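Agmatinase (PDB 1WOH) probably hydrolyses agmatine to putrescine and urea as a manganese-dependent member of the arginase (ureohydrolase) family. Local coordinates at residues I87-E92 / H97-E102. Sequence-based numbering, arbitrary orientation.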
loop_
_atom_site.group_PDB
_atom_site.type_symbol
_atom_site.label_atom_id
_atom_site.label_comp_id
_atom_site.label_asym_id
_atom_site.label_seq_id
_atom_site.Cartn_x
_atom_site.Cartn_y
_atom_site.Cartn_z
ATOM N N ILE A 87 22.528 -20.719 -1.505
ATOM C CA ILE A 87 22.490 -20.244 -2.885
ATOM C C ILE A 87 21.535 -21.156 -3.632
ATOM O O ILE A 87 21.849 -22.306 -3.929
ATOM C CB ILE A 87 23.872 -20.296 -3.553
ATOM C CG1 ILE A 87 24.826 -19.352 -2.821
ATOM C CG2 ILE A 87 23.755 -19.890 -5.020
ATOM C CD1 ILE A 87 26.239 -19.371 -3.354
ATOM N N LEU A 88 20.356 -20.628 -3.927
ATOM C CA LEU A 88 19.327 -21.396 -4.596
ATOM C C LEU A 88 19.285 -21.197 -6.097
ATOM O O LEU A 88 19.570 -20.110 -6.598
ATOM C CB LEU A 88 17.962 -21.019 -4.026
ATOM C CG LEU A 88 17.808 -21.196 -2.517
ATOM C CD1 LEU A 88 16.533 -20.505 -2.050
ATOM C CD2 LEU A 88 17.783 -22.684 -2.186
ATOM N N PRO A 89 18.936 -22.259 -6.834
ATOM C CA PRO A 89 18.846 -22.159 -8.291
ATOM C C PRO A 89 17.424 -21.679 -8.550
ATOM O O PRO A 89 16.668 -21.466 -7.605
ATOM C CB PRO A 89 19.017 -23.599 -8.735
ATOM C CG PRO A 89 18.261 -24.346 -7.666
ATOM C CD PRO A 89 18.738 -23.652 -6.388
ATOM N N SER A 90 17.063 -21.488 -9.812
ATOM C CA SER A 90 15.689 -21.119 -10.137
ATOM C C SER A 90 15.049 -22.485 -10.365
ATOM O O SER A 90 15.712 -23.396 -10.862
ATOM C CB SER A 90 15.629 -20.267 -11.405
ATOM O OG SER A 90 16.058 -18.939 -11.138
ATOM N N LEU A 91 13.787 -22.649 -9.983
ATOM C CA LEU A 91 13.127 -23.942 -10.131
ATOM C C LEU A 91 14.024 -25.026 -9.521
ATOM O O LEU A 91 14.563 -24.846 -8.425
ATOM C CB LEU A 91 12.857 -24.233 -11.616
ATOM C CG LEU A 91 11.908 -23.252 -12.311
ATOM C CD1 LEU A 91 11.827 -23.561 -13.797
ATOM C CD2 LEU A 91 10.527 -23.350 -11.674
ATOM N N GLU A 92 14.180 -26.147 -10.219
ATOM C CA GLU A 92 15.032 -27.245 -9.748
ATOM C C GLU A 92 14.875 -27.515 -8.249
ATOM O O GLU A 92 15.844 -27.440 -7.490
ATOM C CB GLU A 92 16.495 -26.907 -10.038
ATOM C CG GLU A 92 16.781 -26.500 -11.476
ATOM C CD GLU A 92 16.489 -27.604 -12.472
ATOM O OE1 GLU A 92 16.851 -28.765 -12.196
ATOM O OE2 GLU A 92 15.908 -27.307 -13.540
ATOM N N HIS A 97 16.848 -28.478 -2.668
ATOM C CA HIS A 97 16.824 -29.287 -1.451
ATOM C C HIS A 97 18.226 -29.745 -1.050
ATOM O O HIS A 97 18.612 -29.660 0.116
ATOM C CB HIS A 97 15.939 -30.523 -1.644
ATOM C CG HIS A 97 14.487 -30.209 -1.843
ATOM N ND1 HIS A 97 13.579 -31.150 -2.280
ATOM C CD2 HIS A 97 13.783 -29.065 -1.656
ATOM C CE1 HIS A 97 12.380 -30.599 -2.355
ATOM N NE2 HIS A 97 12.475 -29.335 -1.982
ATOM N N ASP A 98 18.990 -30.241 -2.017
ATOM C CA ASP A 98 20.328 -30.717 -1.712
ATOM C C ASP A 98 21.215 -29.592 -1.202
ATOM O O ASP A 98 21.999 -29.788 -0.279
ATOM C CB ASP A 98 20.955 -31.385 -2.940
ATOM C CG ASP A 98 20.225 -32.661 -3.340
ATOM O OD1 ASP A 98 19.504 -33.231 -2.492
ATOM O OD2 ASP A 98 20.380 -33.104 -4.498
ATOM N N ARG A 99 21.085 -28.408 -1.785
ATOM C CA ARG A 99 21.897 -27.283 -1.343
ATOM C C ARG A 99 21.519 -26.825 0.061
ATOM O O ARG A 99 22.387 -26.441 0.849
ATOM C CB ARG A 99 21.788 -26.125 -2.327
ATOM C CG ARG A 99 22.519 -26.406 -3.622
ATOM C CD ARG A 99 22.740 -25.149 -4.417
ATOM N NE ARG A 99 23.292 -25.441 -5.736
ATOM C CZ ARG A 99 23.207 -24.607 -6.764
ATOM N NH1 ARG A 99 22.595 -23.439 -6.612
ATOM N NH2 ARG A 99 23.716 -24.941 -7.939
ATOM N N ILE A 100 20.229 -26.876 0.373
ATOM C CA ILE A 100 19.739 -26.482 1.692
ATOM C C ILE A 100 20.264 -27.439 2.767
ATOM O O ILE A 100 20.729 -27.011 3.825
ATOM C CB ILE A 100 18.192 -26.471 1.719
ATOM C CG1 ILE A 100 17.677 -25.371 0.784
ATOM C CG2 ILE A 100 17.688 -26.238 3.137
ATOM C CD1 ILE A 100 16.193 -25.455 0.473
ATOM N N THR A 101 20.190 -28.739 2.490
ATOM C CA THR A 101 20.674 -29.739 3.434
ATOM C C THR A 101 22.177 -29.610 3.672
ATOM O O THR A 101 22.648 -29.699 4.812
ATOM C CB THR A 101 20.388 -31.169 2.937
ATOM O OG1 THR A 101 18.974 -31.349 2.794
ATOM C CG2 THR A 101 20.937 -32.200 3.931
ATOM N N GLU A 102 22.931 -29.399 2.597
ATOM C CA GLU A 102 24.378 -29.270 2.710
ATOM C C GLU A 102 24.761 -28.043 3.527
ATOM O O GLU A 102 25.605 -28.125 4.418
ATOM C CB GLU A 102 25.024 -29.205 1.321
ATOM C CG GLU A 102 26.540 -28.994 1.343
ATOM C CD GLU A 102 27.288 -30.064 2.134
ATOM O OE1 GLU A 102 28.519 -29.923 2.310
ATOM O OE2 GLU A 102 26.655 -31.045 2.578
#
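Arg99 reaches from its helix to the backbone of the loop at Ile87, where NH1 gives a nearly straight hydrogen bond to Ile87 O (3.0 Å, 163° at the hydrogen). The acceptor lies at the guanidinium edge, close to its plane, whereas NH1 itself stands well above the carbonyl plane. Arg99 CG sits beside its own backbone N (chi1 -72°) and the chain then runs extended to NE, which brings Arg99 CD past the same oxygen, 3.0 Å from Ile87 O. Pro89 runs antiparallel alongside, its CD 3.9 Å from Arg99 NH1. In the alpha/beta fold of the ureohydrolases this is the connection from strand 80-85, outermost in the parallel sheet of this chain, into helix 93-108, with the loop folded back on that helix. The other terminal nitrogen, NH2, makes a salt bridge to Asp154 of a second subunit of the hexamer, so this helix side chain joins the loop to a neighbouring chain. A leucine in place of Arg99 would probably leave Ile87 O without this donor and Asp154 of that subunit without this cationic partner. Deeper in, Leu88 CD2 meets Ile100 CG1 at 4.0 Å, the side chains crossing at a slant; Ile100 also packs on Pro126 and Leu127.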